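Carbohydrate oxidase (Microdochium nivale, PDB 3RJA) catalyses the FAD-dependent oxidation of the C1 hydroxyl of mono-, oligo- and polysaccharides to lactones, reducing molecular oxygen to hydrogen peroxide. Local coordinates at residues 13-18 / 40-45; 203-208 / 293-298; 209-214 / 262-267. One frame throughout, in Å; residues are numbered along the deposited sequence.

Interaction 1: 13-18 / 40-45; sequences PIDIPG and IAQTQT. With ABL ((2R,3R,4R,5R)-4,5-dihydroxy-2-(hydroxymethyl)-6-oxopiperidin-3-yl beta-D-glucopyranoside), chain H.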
loop_
_atom_site.group_PDB
_atom_site.type_symbol
_atom_site.label_atom_id
_atom_site.label_comp_id
_atom_site.label_asym_id
_atom_site.label_seq_id
_atom_site.Cartn_x
_atom_site.Cartn_y
_atom_site.Cartn_z
ATOM N N PRO A 13 5.245 22.197 17.172
ATOM C CA PRO A 13 6.686 22.103 16.852
ATOM C C PRO A 13 6.915 22.147 15.342
ATOM O O PRO A 13 6.110 21.625 14.557
ATOM C CB PRO A 13 7.106 20.758 17.444
ATOM C CG PRO A 13 6.006 20.404 18.438
ATOM C CD PRO A 13 4.755 21.013 17.902
ATOM N N ILE A 14 7.966 22.855 14.941
ATOM C CA ILE A 14 8.278 22.998 13.541
ATOM C C ILE A 14 9.705 22.540 13.313
ATOM O O ILE A 14 10.504 22.616 14.216
ATOM C CB ILE A 14 8.034 24.436 13.029
ATOM C CG1 ILE A 14 8.827 25.475 13.831
ATOM C CG2 ILE A 14 6.519 24.752 13.034
ATOM C CD1 ILE A 14 8.885 26.858 13.173
ATOM N N ASP A 15 10.018 22.032 12.123
ATOM C CA ASP A 15 11.400 21.685 11.826
ATOM C C ASP A 15 12.143 22.947 11.362
ATOM O O ASP A 15 11.568 23.823 10.733
ATOM C CB ASP A 15 11.514 20.579 10.756
ATOM C CG ASP A 15 11.119 19.201 11.260
ATOM O OD1 ASP A 15 11.101 18.932 12.484
ATOM O OD2 ASP A 15 10.831 18.343 10.391
ATOM N N ILE A 16 13.423 23.010 11.688
ATOM C CA ILE A 16 14.281 24.143 11.348
ATOM C C ILE A 16 15.194 23.713 10.216
ATOM O O ILE A 16 16.004 22.810 10.408
ATOM C CB ILE A 16 15.168 24.566 12.559
ATOM C CG1 ILE A 16 14.305 25.123 13.688
ATOM C CG2 ILE A 16 16.237 25.595 12.137
ATOM C CD1 ILE A 16 13.157 25.953 13.195
ATOM N N PRO A 17 15.075 24.349 9.023
ATOM C CA PRO A 17 16.017 23.937 7.964
ATOM C C PRO A 17 17.456 23.937 8.467
ATOM O O PRO A 17 17.855 24.859 9.177
ATOM C CB PRO A 17 15.819 24.997 6.874
ATOM C CG PRO A 17 14.421 25.472 7.074
ATOM C CD PRO A 17 14.152 25.412 8.549
ATOM N N GLY A 18 18.193 22.878 8.135
ATOM C CA GLY A 18 19.600 22.777 8.474
ATOM C C GLY A 18 19.866 21.868 9.667
ATOM O O GLY A 18 21.021 21.561 9.955
ATOM N N ILE A 40 7.524 22.414 7.829
ATOM C CA ILE A 40 7.200 21.102 8.357
ATOM C C ILE A 40 6.771 21.205 9.827
ATOM O O ILE A 40 7.580 21.591 10.680
ATOM C CB ILE A 40 8.374 20.133 8.234
ATOM C CG1 ILE A 40 8.967 20.141 6.807
ATOM C CG2 ILE A 40 7.934 18.694 8.625
ATOM C CD1 ILE A 40 10.160 19.132 6.648
ATOM N N ALA A 41 5.496 20.859 10.098
ATOM C CA ALA A 41 4.928 20.769 11.448
ATOM C C ALA A 41 5.116 19.334 11.951
ATOM O O ALA A 41 4.494 18.394 11.422
ATOM C CB ALA A 41 3.451 21.113 11.444
ATOM N N GLN A 42 5.986 19.165 12.945
ATOM C CA GLN A 42 6.294 17.835 13.471
ATOM C C GLN A 42 5.373 17.616 14.684
ATOM O O GLN A 42 5.731 17.967 15.827
ATOM C CB GLN A 42 7.763 17.748 13.873
ATOM C CG GLN A 42 8.259 16.318 14.138
ATOM C CD GLN A 42 9.637 16.289 14.778
ATOM O OE1 GLN A 42 10.667 16.113 14.091
ATOM N NE2 GLN A 42 9.673 16.453 16.082
ATOM N N THR A 43 4.180 17.079 14.424
ATOM C CA THR A 43 3.109 17.097 15.418
ATOM C C THR A 43 3.271 16.037 16.498
ATOM O O THR A 43 3.767 14.953 16.223
ATOM C CB THR A 43 1.719 16.915 14.759
ATOM O OG1 THR A 43 1.684 15.693 14.001
ATOM C CG2 THR A 43 1.385 18.114 13.853
ATOM N N GLN A 44 2.779 16.326 17.699
ATOM C CA GLN A 44 2.807 15.376 18.805
ATOM C C GLN A 44 1.397 14.962 19.249
ATOM O O GLN A 44 1.211 13.902 19.848
ATOM C CB GLN A 44 3.591 15.973 20.008
ATOM C CG GLN A 44 5.095 16.109 19.747
ATOM C CD GLN A 44 5.838 14.750 19.708
ATOM O OE1 GLN A 44 5.347 13.742 20.233
ATOM N NE2 GLN A 44 7.013 14.724 19.076
ATOM N N THR A 45 0.400 15.784 18.954
ATOM C CA THR A 45 -0.964 15.538 19.433
ATOM C C THR A 45 -1.999 15.827 18.337
ATOM O O THR A 45 -1.680 16.482 17.326
ATOM C CB THR A 45 -1.320 16.506 20.575
ATOM O OG1 THR A 45 -1.358 17.847 20.050
ATOM C CG2 THR A 45 -0.303 16.415 21.759
HETATM C C1A ABL H . 13.730 20.406 14.364
HETATM O O1A ABL H . 14.076 20.517 13.165
HETATM C C2A ABL H . 14.701 20.692 15.511
HETATM O O2A ABL H . 16.011 20.436 15.012
HETATM C C3A ABL H . 14.452 19.737 16.689
HETATM O O3A ABL H . 15.305 20.139 17.776
HETATM C C4A ABL H . 13.018 19.820 17.132
HETATM O O1 ABL H . 12.779 18.921 18.232
HETATM C C5A ABL H . 12.198 19.256 15.940
HETATM N N5 ABL H . 12.482 20.015 14.709
HETATM C C6A ABL H . 10.686 19.413 16.221
HETATM O O6A ABL H . 10.433 20.608 16.937
HETATM C C1 ABL H . 12.402 19.402 19.545
HETATM C C2 ABL H . 12.172 18.191 20.469
HETATM O O2 ABL H . 11.139 17.350 19.948
HETATM C C3 ABL H . 11.793 18.654 21.869
HETATM O O3 ABL H . 11.801 17.512 22.706
HETATM C C4 ABL H . 12.775 19.758 22.372
HETATM O O4 ABL H . 12.285 20.331 23.575
HETATM C C5 ABL H . 12.947 20.857 21.317
HETATM O O5 ABL H . 13.400 20.218 20.114
HETATM C C6 ABL H . 13.861 22.015 21.740
HETATM O O6 ABL H . 15.157 21.645 22.135
HETATM O O HOH W 1 9.913 23.491 8.735
#

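Interaction 2: 203-208 / 293-298; sequences ATFPAP and LNWIES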
loop_
_atom_site.group_PDB
_atom_site.type_symbol
_atom_site.label_atom_id
_atom_site.label_comp_id
_atom_site.label_asym_id
_atom_site.label_seq_id
_atom_site.Cartn_x
_atom_site.Cartn_y
_atom_site.Cartn_z
ATOM N N ALA A 203 -9.602 -3.442 14.605
ATOM C CA ALA A 203 -9.882 -4.797 15.102
ATOM C C ALA A 203 -8.616 -5.622 14.923
ATOM O O ALA A 203 -7.956 -5.504 13.887
ATOM C CB ALA A 203 -11.046 -5.463 14.299
ATOM N N THR A 204 -8.290 -6.463 15.904
ATOM C CA THR A 204 -7.115 -7.333 15.805
ATOM C C THR A 204 -7.564 -8.797 15.934
ATOM O O THR A 204 -8.699 -9.046 16.354
ATOM C CB THR A 204 -6.067 -7.016 16.896
ATOM O OG1 THR A 204 -6.595 -7.364 18.196
ATOM C CG2 THR A 204 -5.692 -5.544 16.859
ATOM N N PHE A 205 -6.685 -9.737 15.565
ATOM C CA PHE A 205 -6.877 -11.177 15.843
ATOM C C PHE A 205 -5.720 -11.728 16.710
ATOM O O PHE A 205 -4.639 -11.115 16.755
ATOM C CB PHE A 205 -7.061 -12.008 14.555
ATOM C CG PHE A 205 -5.985 -11.794 13.492
ATOM C CD1 PHE A 205 -4.846 -12.618 13.436
ATOM C CD2 PHE A 205 -6.162 -10.826 12.494
ATOM C CE1 PHE A 205 -3.873 -12.446 12.446
ATOM C CE2 PHE A 205 -5.222 -10.640 11.492
ATOM C CZ PHE A 205 -4.060 -11.441 11.463
ATOM N N PRO A 206 -5.946 -12.876 17.407
ATOM C CA PRO A 206 -4.846 -13.461 18.196
ATOM C C PRO A 206 -3.687 -13.781 17.256
ATOM O O PRO A 206 -3.910 -14.307 16.155
ATOM C CB PRO A 206 -5.452 -14.758 18.787
ATOM C CG PRO A 206 -6.961 -14.600 18.662
ATOM C CD PRO A 206 -7.170 -13.705 17.446
ATOM N N ALA A 207 -2.475 -13.433 17.678
ATOM C CA ALA A 207 -1.286 -13.657 16.874
ATOM C C ALA A 207 -1.164 -15.153 16.607
ATOM O O ALA A 207 -1.147 -15.917 17.539
ATOM C CB ALA A 207 -0.040 -13.116 17.599
ATOM N N PRO A 208 -1.107 -15.573 15.326
ATOM C CA PRO A 208 -1.072 -17.016 14.999
ATOM C C PRO A 208 0.175 -17.676 15.542
ATOM O O PRO A 208 1.256 -17.058 15.536
ATOM C CB PRO A 208 -0.996 -17.041 13.469
ATOM C CG PRO A 208 -1.453 -15.732 13.023
ATOM C CD PRO A 208 -1.292 -14.736 14.127
ATOM N N LEU A 293 7.067 -21.042 11.400
ATOM C CA LEU A 293 7.184 -19.708 12.000
ATOM C C LEU A 293 6.002 -19.434 12.897
ATOM O O LEU A 293 4.890 -19.928 12.638
ATOM C CB LEU A 293 7.193 -18.615 10.906
ATOM C CG LEU A 293 8.291 -18.627 9.830
ATOM C CD1 LEU A 293 7.874 -17.809 8.618
ATOM C CD2 LEU A 293 9.609 -18.113 10.386
ATOM N N ASN A 294 6.211 -18.617 13.926
ATOM C CA ASN A 294 5.070 -17.979 14.562
ATOM C C ASN A 294 4.844 -16.592 13.948
ATOM O O ASN A 294 5.582 -16.178 13.022
ATOM C CB ASN A 294 5.219 -17.926 16.100
ATOM C CG ASN A 294 6.354 -17.030 16.546
ATOM O OD1 ASN A 294 6.764 -16.102 15.838
ATOM N ND2 ASN A 294 6.881 -17.311 17.732
ATOM N N TRP A 295 3.817 -15.892 14.444
ATOM C CA TRP A 295 3.473 -14.569 13.938
ATOM C C TRP A 295 4.667 -13.601 13.844
ATOM O O TRP A 295 4.996 -13.127 12.752
ATOM C CB TRP A 295 2.381 -13.904 14.788
ATOM C CG TRP A 295 2.034 -12.559 14.233
ATOM C CD1 TRP A 295 2.273 -11.350 14.809
ATOM C CD2 TRP A 295 1.407 -12.288 12.963
ATOM N NE1 TRP A 295 1.819 -10.331 13.987
ATOM C CE2 TRP A 295 1.289 -10.882 12.846
ATOM C CE3 TRP A 295 0.927 -13.096 11.926
ATOM C CZ2 TRP A 295 0.690 -10.262 11.731
ATOM C CZ3 TRP A 295 0.316 -12.484 10.814
ATOM C CH2 TRP A 295 0.195 -11.074 10.728
ATOM N N ILE A 296 5.295 -13.292 14.985
ATOM C CA ILE A 296 6.333 -12.247 14.980
ATOM C C ILE A 296 7.523 -12.648 14.093
ATOM O O ILE A 296 8.145 -11.816 13.409
ATOM C CB ILE A 296 6.748 -11.792 16.429
ATOM C CG1 ILE A 296 7.453 -10.432 16.402
ATOM C CG2 ILE A 296 7.618 -12.845 17.146
ATOM C CD1 ILE A 296 6.633 -9.280 15.779
ATOM N N GLU A 297 7.806 -13.943 14.084
ATOM C CA GLU A 297 8.831 -14.484 13.215
ATOM C C GLU A 297 8.489 -14.295 11.750
ATOM O O GLU A 297 9.385 -13.991 10.954
ATOM C CB GLU A 297 9.061 -15.961 13.526
ATOM C CG GLU A 297 9.827 -16.178 14.841
ATOM C CD GLU A 297 9.829 -17.633 15.300
ATOM O OE1 GLU A 297 9.013 -18.453 14.790
ATOM O OE2 GLU A 297 10.644 -17.951 16.202
ATOM N N SER A 298 7.204 -14.460 11.387
ATOM C CA SER A 298 6.795 -14.254 9.990
ATOM C C SER A 298 6.960 -12.781 9.609
ATOM O O SER A 298 7.389 -12.468 8.503
ATOM C CB SER A 298 5.348 -14.726 9.728
ATOM O OG SER A 298 4.398 -13.851 10.330
#

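Interaction 3: 209-214 / 262-267; sequences KVLTRF and LYYGTP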
loop_
_atom_site.group_PDB
_atom_site.type_symbol
_atom_site.label_atom_id
_atom_site.label_comp_id
_atom_site.label_asym_id
_atom_site.label_seq_id
_atom_site.Cartn_x
_atom_site.Cartn_y
_atom_site.Cartn_z
ATOM N N LYS A 209 0.033 -18.917 16.008
ATOM C CA LYS A 209 1.170 -19.660 16.559
ATOM C C LYS A 209 1.821 -20.557 15.509
ATOM O O LYS A 209 3.006 -20.851 15.580
ATOM C CB LYS A 209 0.700 -20.508 17.742
ATOM C CG LYS A 209 0.277 -19.700 18.967
ATOM C CD LYS A 209 -0.136 -20.624 20.108
ATOM C CE LYS A 209 -0.594 -19.830 21.323
ATOM N NZ LYS A 209 0.479 -18.907 21.805
ATOM N N VAL A 210 1.034 -21.013 14.544
ATOM C CA VAL A 210 1.495 -22.002 13.575
ATOM C C VAL A 210 1.363 -21.447 12.148
ATOM O O VAL A 210 0.246 -21.272 11.626
ATOM C CB VAL A 210 0.723 -23.353 13.754
ATOM C CG1 VAL A 210 1.160 -24.398 12.746
ATOM C CG2 VAL A 210 0.913 -23.896 15.163
ATOM N N LEU A 211 2.510 -21.171 11.525
ATOM C CA LEU A 211 2.552 -20.627 10.160
ATOM C C LEU A 211 3.670 -21.306 9.402
ATOM O O LEU A 211 4.715 -21.677 9.986
ATOM C CB LEU A 211 2.811 -19.118 10.168
ATOM C CG LEU A 211 1.762 -18.211 10.815
ATOM C CD1 LEU A 211 2.317 -16.817 11.098
ATOM C CD2 LEU A 211 0.413 -18.157 10.024
ATOM N N THR A 212 3.464 -21.453 8.102
ATOM C CA THR A 212 4.484 -22.030 7.252
ATOM C C THR A 212 4.815 -21.093 6.081
ATOM O O THR A 212 3.946 -20.736 5.258
ATOM C CB THR A 212 4.018 -23.388 6.684
ATOM O OG1 THR A 212 3.788 -24.294 7.757
ATOM C CG2 THR A 212 5.066 -23.971 5.769
ATOM N N ARG A 213 6.076 -20.718 6.006
ATOM C CA ARG A 213 6.572 -20.016 4.850
ATOM C C ARG A 213 6.928 -21.038 3.788
ATOM O O ARG A 213 7.564 -22.042 4.078
ATOM C CB ARG A 213 7.803 -19.197 5.179
ATOM C CG ARG A 213 8.499 -18.674 3.930
ATOM C CD ARG A 213 9.461 -17.549 4.275
ATOM N NE ARG A 213 9.978 -16.999 3.030
ATOM C CZ ARG A 213 10.604 -15.838 2.918
ATOM N NH1 ARG A 213 10.798 -15.065 3.980
ATOM N NH2 ARG A 213 11.028 -15.446 1.725
ATOM N N PHE A 214 6.520 -20.761 2.555
ATOM C CA PHE A 214 6.797 -21.678 1.474
ATOM C C PHE A 214 7.267 -20.943 0.239
ATOM O O PHE A 214 7.122 -19.708 0.134
ATOM C CB PHE A 214 5.572 -22.571 1.192
ATOM C CG PHE A 214 4.367 -21.834 0.696
ATOM C CD1 PHE A 214 4.168 -21.646 -0.673
ATOM C CD2 PHE A 214 3.415 -21.366 1.580
ATOM C CE1 PHE A 214 3.020 -21.015 -1.161
ATOM C CE2 PHE A 214 2.283 -20.716 1.122
ATOM C CZ PHE A 214 2.075 -20.527 -0.249
ATOM N N LEU A 262 2.782 -17.657 2.300
ATOM C CA LEU A 262 2.567 -17.880 3.711
ATOM C C LEU A 262 1.284 -18.700 3.888
ATOM O O LEU A 262 0.222 -18.341 3.364
ATOM C CB LEU A 262 2.439 -16.544 4.463
ATOM C CG LEU A 262 2.480 -16.694 5.997
ATOM C CD1 LEU A 262 3.819 -17.290 6.455
ATOM C CD2 LEU A 262 2.154 -15.375 6.801
ATOM N N TYR A 263 1.401 -19.804 4.614
ATOM C CA TYR A 263 0.272 -20.710 4.853
ATOM C C TYR A 263 -0.111 -20.727 6.328
ATOM O O TYR A 263 0.764 -20.914 7.214
ATOM C CB TYR A 263 0.595 -22.133 4.375
ATOM C CG TYR A 263 -0.573 -23.096 4.582
ATOM C CD1 TYR A 263 -1.648 -23.103 3.695
ATOM C CD2 TYR A 263 -0.596 -23.988 5.663
ATOM C CE1 TYR A 263 -2.727 -23.951 3.867
ATOM C CE2 TYR A 263 -1.684 -24.862 5.854
ATOM C CZ TYR A 263 -2.751 -24.825 4.950
ATOM O OH TYR A 263 -3.835 -25.656 5.104
ATOM N N TYR A 264 -1.400 -20.515 6.600
ATOM C CA TYR A 264 -1.922 -20.622 7.967
ATOM C C TYR A 264 -2.134 -22.087 8.336
ATOM O O TYR A 264 -3.204 -22.666 8.062
ATOM C CB TYR A 264 -3.219 -19.824 8.132
ATOM C CG TYR A 264 -2.970 -18.377 8.468
ATOM C CD1 TYR A 264 -2.392 -17.506 7.523
ATOM C CD2 TYR A 264 -3.279 -17.876 9.736
ATOM C CE1 TYR A 264 -2.122 -16.148 7.834
ATOM C CE2 TYR A 264 -3.040 -16.534 10.063
ATOM C CZ TYR A 264 -2.454 -15.674 9.104
ATOM O OH TYR A 264 -2.226 -14.374 9.427
ATOM N N GLY A 265 -1.102 -22.679 8.944
ATOM C CA GLY A 265 -1.108 -24.103 9.309
ATOM C C GLY A 265 0.274 -24.729 9.125
ATOM O O GLY A 265 1.285 -24.015 8.954
ATOM N N THR A 266 0.324 -26.059 9.178
ATOM C CA THR A 266 1.606 -26.790 9.228
ATOM C C THR A 266 2.179 -27.021 7.829
ATOM O O THR A 266 1.441 -26.945 6.829
ATOM C CB THR A 266 1.414 -28.171 9.899
ATOM O OG1 THR A 266 0.595 -28.984 9.047
ATOM C CG2 THR A 266 0.742 -28.020 11.290
ATOM N N PRO A 267 3.486 -27.339 7.746
ATOM C CA PRO A 267 4.079 -27.673 6.444
ATOM C C PRO A 267 3.372 -28.811 5.682
ATOM O O PRO A 267 3.300 -28.780 4.435
ATOM C CB PRO A 267 5.512 -28.072 6.802
ATOM C CG PRO A 267 5.798 -27.346 8.098
ATOM C CD PRO A 267 4.500 -27.289 8.834
#

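Interaction 1: 13-18 / 40-45
Asp15 and Ile40 meet through backbone and side chain at once. The amide of Asp15 gives a fairly straight hydrogen bond to Ile40 O (N to O 2.9 Å, 160° at the hydrogen). Beyond it the carboxylate leans over the isoleucine branch, with OD2 3.4 Å from Ile40 CG2. That methyl gets there because CG2 stands anti to the Ile40 backbone N, beside the carbonyl carbon. Asp15 OD1 turns to one copy of the disaccharide analogue ABL, bound in a pocket separate from that of the other copy, and lies 2.8 Å from its lactam N5. The next amide, Ile16 N, donates to lactam oxygen O1A over 3.0 Å at 163°. The other backbone bond is more bent: Gln42 N reaches Pro13 O at 2.9 Å from above the carbonyl plane. With Ile14 and Ala41 between the two bonds, their CA atoms 4.5 Å apart, this is a single beta bridge that lays loop 13-18 on strand 39-42, an outermost strand of the small parallel sheet in the FAD binding domain. Pro13 CB adds a contact to ABL O6A at 3.4 Å. Water 1 donates to Asp15 O and accepts from Ile40 N. In the second shell, Thr19 bonds both Ile16 O and ABL through OG1, Tyr22 of helix 20-25 touches Asp15 and Ile40, and Met85 of strand 84-87 touches Ile40.

Interaction 2: 203-208 / 293-298
Trp295 N donates to Pro208 O over 3.0 Å, a bent bond (140° at the hydrogen) whose donor is somewhat tilted from the carbonyl plane, and this ties the first residue of helix 295-301 to the chain leaving strand 196-206. Side chains gather round the indole. Its CG lies anti to the backbone N (chi1 -179°), which carries the ring system back over segment 203-208. The proline ring comes obliquely against the benzo part, CD lying 3.5 Å from Trp295 CE3. At the root of the side chain the methyl of Ala207 touches Trp295 CB at 3.8 Å. Phe205 completes the set with a T-shaped (edge-to-face) pair: its edge points to the face of the indole six-membered ring, with centroids 5.9 Å apart and planes at 79°. An alanine in place of Trp295 would remove the indole, which would probably open a gap beside Pro208 and deprive the Phe205 edge of its aromatic partner. Asn294, the N-cap, forms a capping box with Glu297. Asn294 OD1 accepts from Glu297 N at 3.0 Å, almost straight out along its C=O, while Glu297 OE1 accepts from Asn294 N at 2.9 Å. One turn on, Ser298 OG donates to Trp295 O. Around this joint, Asn120 of helix 112-123 touches both Ala207 and Trp295, Ala126 of strand 125-126 touches Phe205 and Trp295, Tyr264 of strand 258-264 touches Phe205, Pro208 and Trp295, and Leu211 of strand 211-217 also packs on the indole.

Interaction 3: 209-214 / 262-267
Thr212 and Tyr263 exchange two backbone hydrogen bonds and so form the hydrogen-bonded pair of an antiparallel ladder between strands 211-217 and 258-264 of the large antiparallel sheet, segments 211-214 and 262-264 running at 155°. Thr212 N donates to Tyr263 O at 2.9 Å, in the carbonyl plane and nearly straight. In return Tyr263 N reaches Thr212 O at 2.8 Å, its donor slightly tilted from that plane. Both backbone groups of this pair are thereby satisfied across the contact. Arg213 and Leu262 follow as a non-hydrogen-bonded pair. Their backbones bond outward instead, Arg213 to Thr291 and Leu262 to Asn246, whose side-chain ND2 also serves Leu262 O.

Past Tyr264 the chain swings over Thr212. With OG1 beside its own backbone N (chi1 -62°), Thr212 donates through that hydroxyl to Gly265 O at 2.8 Å. Thr212 OG1 also lies close to Pro267 N, but that nitrogen has no hydrogen to share, and the ring merely packs there, Pro267 CD 3.3 Å from Thr212 OG1. Gly265 N has a weak bond, long and bent, to Val210 O. A CB on Gly265 would probably clash with Tyr263 CE2. Phe214 brings its ring edge to the Tyr263 amide, with CE2 3.7 Å from Tyr263 N, and stacks on Trp270. Arg213 NH1 bonds Ser301 OG, and the guanidinium makes a cation-pi contact with Tyr302. Tyr264 OH is paired with Ser149 OG, and Leu211 CD2 sits over the middle of the Tyr264 ring, 3.5 Å from its centroid and only 5° off the normal.

How the interactions relate
Interaction 1 closes first, a short loop that takes in helix 20-25 and fixes the N-terminal region to the edge of the small parallel sheet. The other two follow in series, their centres about 35 and 43 Å from that of interaction 1. Interaction 2 spans residues 203 to 298, a long excursion joining the end of strand 196-206 to helix 295-301. Interaction 3 falls wholly within that excursion. These two touch, with centres about 11 Å apart: Leu293 N lies 2.8 Å from Leu211 O, a probable hydrogen bond, and Pro208 CG packs 3.5 Å from Tyr264 CE2. Interaction 2 links the two antiparallel sheets, while interaction 3 holds together neighbouring strands of the larger one.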